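Local coordinates for possible thiol-disulfide isomerase (PDB 3HCZ), which is of unconfirmed function but, as a thioredoxin-fold protein of the AhpC/TSA family, probably exchanges or rearranges thiols and disulfides, at residues K81-S85 / K86-G90; T22-L26 / Y27-A31. One frame throughout, in Å; residues are numbered along the deposited sequence.

Contact 1 of 2, residues K81-S85 / K86-G90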
# COMPACT_ATOMS: atom_id res chain seq x y z
N LYS A 81 -15.27 2.11 -9.37
CA LYS A 81 -16.26 3.10 -8.93
C LYS A 81 -15.76 3.92 -7.74
O LYS A 81 -15.93 5.15 -7.67
CB LYS A 81 -17.59 2.42 -8.58
CG LYS A 81 -18.66 3.42 -8.13
CD LYS A 81 -20.02 2.77 -7.75
CE LYS A 81 -20.44 1.63 -8.70
NZ LYS A 81 -21.60 0.85 -8.13
N PHE A 82 -15.14 3.25 -6.79
CA PHE A 82 -14.58 3.96 -5.65
C PHE A 82 -13.45 4.89 -6.11
O PHE A 82 -13.42 6.05 -5.69
CB PHE A 82 -14.05 2.96 -4.64
CG PHE A 82 -13.64 3.56 -3.34
CD1 PHE A 82 -14.48 3.48 -2.23
CD2 PHE A 82 -12.39 4.17 -3.21
CE1 PHE A 82 -14.10 4.03 -1.00
CE2 PHE A 82 -11.99 4.71 -1.99
CZ PHE A 82 -12.84 4.64 -0.88
N ILE A 83 -12.53 4.38 -6.92
CA ILE A 83 -11.39 5.23 -7.38
C ILE A 83 -11.89 6.52 -8.03
O ILE A 83 -11.42 7.62 -7.68
CB ILE A 83 -10.42 4.47 -8.29
CG1 ILE A 83 -9.74 3.39 -7.46
CG2 ILE A 83 -9.43 5.46 -9.01
CD1 ILE A 83 -9.04 2.32 -8.28
N ARG A 84 -12.85 6.38 -8.94
CA ARG A 84 -13.44 7.51 -9.64
C ARG A 84 -14.17 8.52 -8.73
O ARG A 84 -13.94 9.76 -8.82
CB ARG A 84 -14.39 7.00 -10.74
CG ARG A 84 -15.07 8.09 -11.59
CD ARG A 84 -15.94 7.43 -12.68
NE ARG A 84 -16.39 8.38 -13.71
CZ ARG A 84 -17.67 8.71 -13.94
NH1 ARG A 84 -18.65 8.17 -13.22
NH2 ARG A 84 -17.96 9.59 -14.90
N SER A 85 -15.03 8.01 -7.86
CA SER A 85 -15.88 8.88 -7.08
C SER A 85 -15.12 9.55 -5.94
O SER A 85 -15.35 10.72 -5.65
CB SER A 85 -17.13 8.16 -6.59
OG SER A 85 -16.80 7.25 -5.56
N LYS A 86 -14.21 8.83 -5.31
CA LYS A 86 -13.39 9.42 -4.27
C LYS A 86 -12.16 10.14 -4.85
O LYS A 86 -11.44 10.80 -4.11
CB LYS A 86 -12.97 8.35 -3.28
CG LYS A 86 -14.15 7.55 -2.73
CD LYS A 86 -15.03 8.39 -1.85
CE LYS A 86 -14.33 8.74 -0.53
NZ LYS A 86 -15.30 9.39 0.44
N LYS A 87 -11.92 10.00 -6.16
CA LYS A 87 -10.83 10.74 -6.83
C LYS A 87 -9.47 10.40 -6.25
O LYS A 87 -8.69 11.27 -5.81
CB LYS A 87 -11.11 12.24 -6.78
CG LYS A 87 -12.32 12.66 -7.63
CD LYS A 87 -12.91 13.88 -7.01
CE LYS A 87 -12.96 15.00 -7.98
NZ LYS A 87 -13.90 14.69 -9.08
N ILE A 88 -9.18 9.10 -6.22
CA ILE A 88 -7.88 8.61 -5.71
C ILE A 88 -7.12 7.90 -6.82
O ILE A 88 -6.36 6.98 -6.58
CB ILE A 88 -8.05 7.69 -4.47
CG1 ILE A 88 -8.96 6.47 -4.82
CG2 ILE A 88 -8.61 8.51 -3.26
CD1 ILE A 88 -8.76 5.26 -3.88
N GLY A 89 -7.32 8.36 -8.06
CA GLY A 89 -6.66 7.69 -9.18
C GLY A 89 -5.16 7.98 -9.36
O GLY A 89 -4.51 7.30 -10.19
N GLY A 90 -4.61 8.95 -8.61
CA GLY A 90 -3.24 9.41 -8.91
C GLY A 90 -2.13 8.45 -8.49
O GLY A 90 -1.05 8.41 -9.14
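The F82 ring and the K86 side chain meet one helical turn apart. K86 CG sits over one face of the ring, 3.6 Å from its centroid and nearly on the normal, a CH-pi contact. F82 CG is anti to the backbone N (chi1 -171°), which carries the ring outward from the helix until one face meets K86 CG. At the ring edge, in its plane, I88 CD1 comes within 3.8 Å of F82 CE2. I83 CG1 packs against I88 CG1, and I83 CG2 touches G89 CA at 3.6 Å. W39 and T50 also touch F82 on this buried side. With the F82 ring cut back to an alanine, K86 CG would probably lose the face it lies on and I88 CD1 its edge contact.

The other side is looser, with R84, S85 and K87 exposed. S85 OG turns back to bond K81 O, which also accepts S85 N from the opposite face of its carbonyl plane.

K86 N bonds F82 O at 2.9 Å. I88 N reaches I83 O at 3.1 Å, while K87 N bonds R84 O weakly. With positive phi at K87, this is a Schellman motif. It ends helix 77-86 beside the Cys-Gly-His-Cys loop, the probable redox site of this thioredoxin fold.

Contact 2 of 2, residues T22-L26 / Y27-A31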
# COMPACT_ATOMS: atom_id res chain seq x y z
N THR A 22 -3.01 -3.91 -16.46
CA THR A 22 -1.65 -4.15 -16.84
C THR A 22 -0.78 -4.44 -15.61
O THR A 22 -0.91 -3.76 -14.57
CB THR A 22 -1.08 -2.93 -17.58
OG1 THR A 22 -1.96 -2.64 -18.67
CG2 THR A 22 0.27 -3.25 -18.12
N TYR A 23 0.12 -5.43 -15.72
CA TYR A 23 0.97 -5.79 -14.57
C TYR A 23 1.78 -4.61 -14.07
O TYR A 23 2.39 -3.90 -14.88
CB TYR A 23 1.95 -6.92 -14.91
CG TYR A 23 1.33 -8.30 -14.90
CD1 TYR A 23 0.75 -8.82 -13.71
CD2 TYR A 23 1.35 -9.11 -16.06
CE1 TYR A 23 0.19 -10.11 -13.68
CE2 TYR A 23 0.80 -10.41 -16.04
CZ TYR A 23 0.23 -10.89 -14.85
OH TYR A 23 -0.29 -12.16 -14.83
N ARG A 24 1.75 -4.40 -12.75
CA ARG A 24 2.67 -3.50 -12.07
C ARG A 24 3.19 -4.20 -10.83
O ARG A 24 2.58 -4.11 -9.75
CB ARG A 24 1.97 -2.17 -11.71
CG ARG A 24 1.47 -1.33 -12.91
CD ARG A 24 2.61 -0.79 -13.85
NE ARG A 24 3.79 -0.34 -13.07
CZ ARG A 24 3.86 0.81 -12.38
NH1 ARG A 24 4.95 1.07 -11.69
NH2 ARG A 24 2.87 1.70 -12.36
N TYR A 25 4.26 -4.97 -10.98
CA TYR A 25 4.80 -5.72 -9.84
C TYR A 25 5.31 -4.81 -8.75
O TYR A 25 5.94 -3.76 -9.03
CB TYR A 25 5.96 -6.67 -10.19
CG TYR A 25 5.74 -7.68 -11.30
CD1 TYR A 25 4.43 -7.98 -11.81
CD2 TYR A 25 6.84 -8.37 -11.82
CE1 TYR A 25 4.26 -8.94 -12.88
CE2 TYR A 25 6.69 -9.33 -12.84
CZ TYR A 25 5.40 -9.59 -13.36
OH TYR A 25 5.30 -10.52 -14.34
N LEU A 26 5.07 -5.22 -7.50
CA LEU A 26 5.56 -4.43 -6.36
C LEU A 26 7.06 -4.13 -6.46
O LEU A 26 7.51 -2.97 -6.25
CB LEU A 26 5.22 -5.12 -5.03
CG LEU A 26 5.85 -4.46 -3.80
CD1 LEU A 26 5.26 -3.04 -3.60
CD2 LEU A 26 5.60 -5.35 -2.55
N TYR A 27 7.85 -5.16 -6.79
CA TYR A 27 9.28 -5.01 -6.80
C TYR A 27 9.78 -4.07 -7.91
O TYR A 27 10.92 -3.57 -7.85
CB TYR A 27 9.93 -6.40 -6.96
CG TYR A 27 10.01 -7.21 -5.66
CD1 TYR A 27 9.25 -6.87 -4.55
CD2 TYR A 27 10.79 -8.35 -5.59
CE1 TYR A 27 9.31 -7.62 -3.36
CE2 TYR A 27 10.87 -9.11 -4.44
CZ TYR A 27 10.13 -8.74 -3.33
OH TYR A 27 10.22 -9.51 -2.20
N ASP A 28 8.93 -3.81 -8.89
CA ASP A 28 9.30 -2.92 -9.99
C ASP A 28 9.01 -1.44 -9.72
O ASP A 28 9.41 -0.57 -10.53
CB ASP A 28 8.61 -3.37 -11.29
CG ASP A 28 9.17 -4.67 -11.81
OD1 ASP A 28 10.37 -4.90 -11.58
OD2 ASP A 28 8.43 -5.48 -12.41
N VAL A 29 8.38 -1.15 -8.60
CA VAL A 29 8.11 0.21 -8.19
C VAL A 29 9.44 0.85 -7.79
O VAL A 29 10.20 0.23 -7.05
CB VAL A 29 7.11 0.26 -7.04
CG1 VAL A 29 6.95 1.72 -6.55
CG2 VAL A 29 5.73 -0.29 -7.57
N GLN A 30 9.69 2.03 -8.31
CA GLN A 30 10.83 2.85 -7.94
C GLN A 30 10.44 3.97 -7.08
O GLN A 30 9.87 4.90 -7.55
CB GLN A 30 11.42 3.54 -9.14
CG GLN A 30 11.53 2.74 -10.27
CD GLN A 30 12.85 2.17 -10.33
OE1 GLN A 30 13.10 1.20 -9.67
NE2 GLN A 30 13.73 2.77 -11.11
N ALA A 31 10.82 3.91 -5.84
CA ALA A 31 10.47 4.99 -4.92
C ALA A 31 11.35 4.89 -3.66
O ALA A 31 11.69 3.79 -3.22
CB ALA A 31 8.95 4.86 -4.50
O HOH W 1 6.09 -4.81 -13.34
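Y25 and D28 lie side by side and point the same way. Their ring and carboxylate planes are 20° apart. D28 OD2 approaches Y25 CD2 to 3.4 Å and Y25 CB to 3.5 Å, alongside the root of the ring. In Y25, CG is anti to the carbonyl carbon (chi1 -54°). D28 CG takes the same position, anti to its own carbonyl carbon, and this keeps the two groups abreast. A water on the same side of the ring plane as D28 OD2 bridges that oxygen to Y25 N. It donates to D28 OD2 at 2.6 Å and accepts from Y25 N at 3.0 Å. The carboxylate is thus tied to the backbone of the residue it lies beside.

Two backbone bonds set this spacing. D28 N bonds Y25 O at 3.0 Å, and V29 N bonds L26 O at 3.1 Å. Each spans three residues, as in a 3-10 turn. V29 CB and CG2 lie against L26 O, with CB 3.3 Å away. L26 CG lies 4.2 Å from Y27 CD1, a light apolar contact.

Further out, the buried side chains fix the turn to the sheet: L26 and V29 both rest on Y68 and T34, and V29 also meets L92. Y27 points away, its OH bonded to A11 O and its ring in a cation-pi contact with K10, while N13 OD1 takes the Y27 N-H. The Y25 ring stands edge-to-face with Y15, and L26 and R24 pair through their backbones with L14 and M16.

The arrangement is a short 3-10 turn in the loop that leads into strand 33-39, laid over the central sheet of a thioredoxin-like fold.

From the N terminus, the chain first reaches contact 2, where residues 22-31 make a short turn before strand 33-39. The chain then runs through that strand, helix 49-60 and strand 65-71 to helix 77-86. There contact 1 closes the helix end and turns the chain toward strand 92-95. The two are in series and neither nest nor cross. Their centres are 20 Å apart, and their nearest atoms about 8 Å, without touching. Contact 2 ties the N-terminal segment to strands 33-39, 65-71 and 92-95. Contact 1 ties helix 77-86 to helix 49-60, and through W39 to the end of strand 33-39.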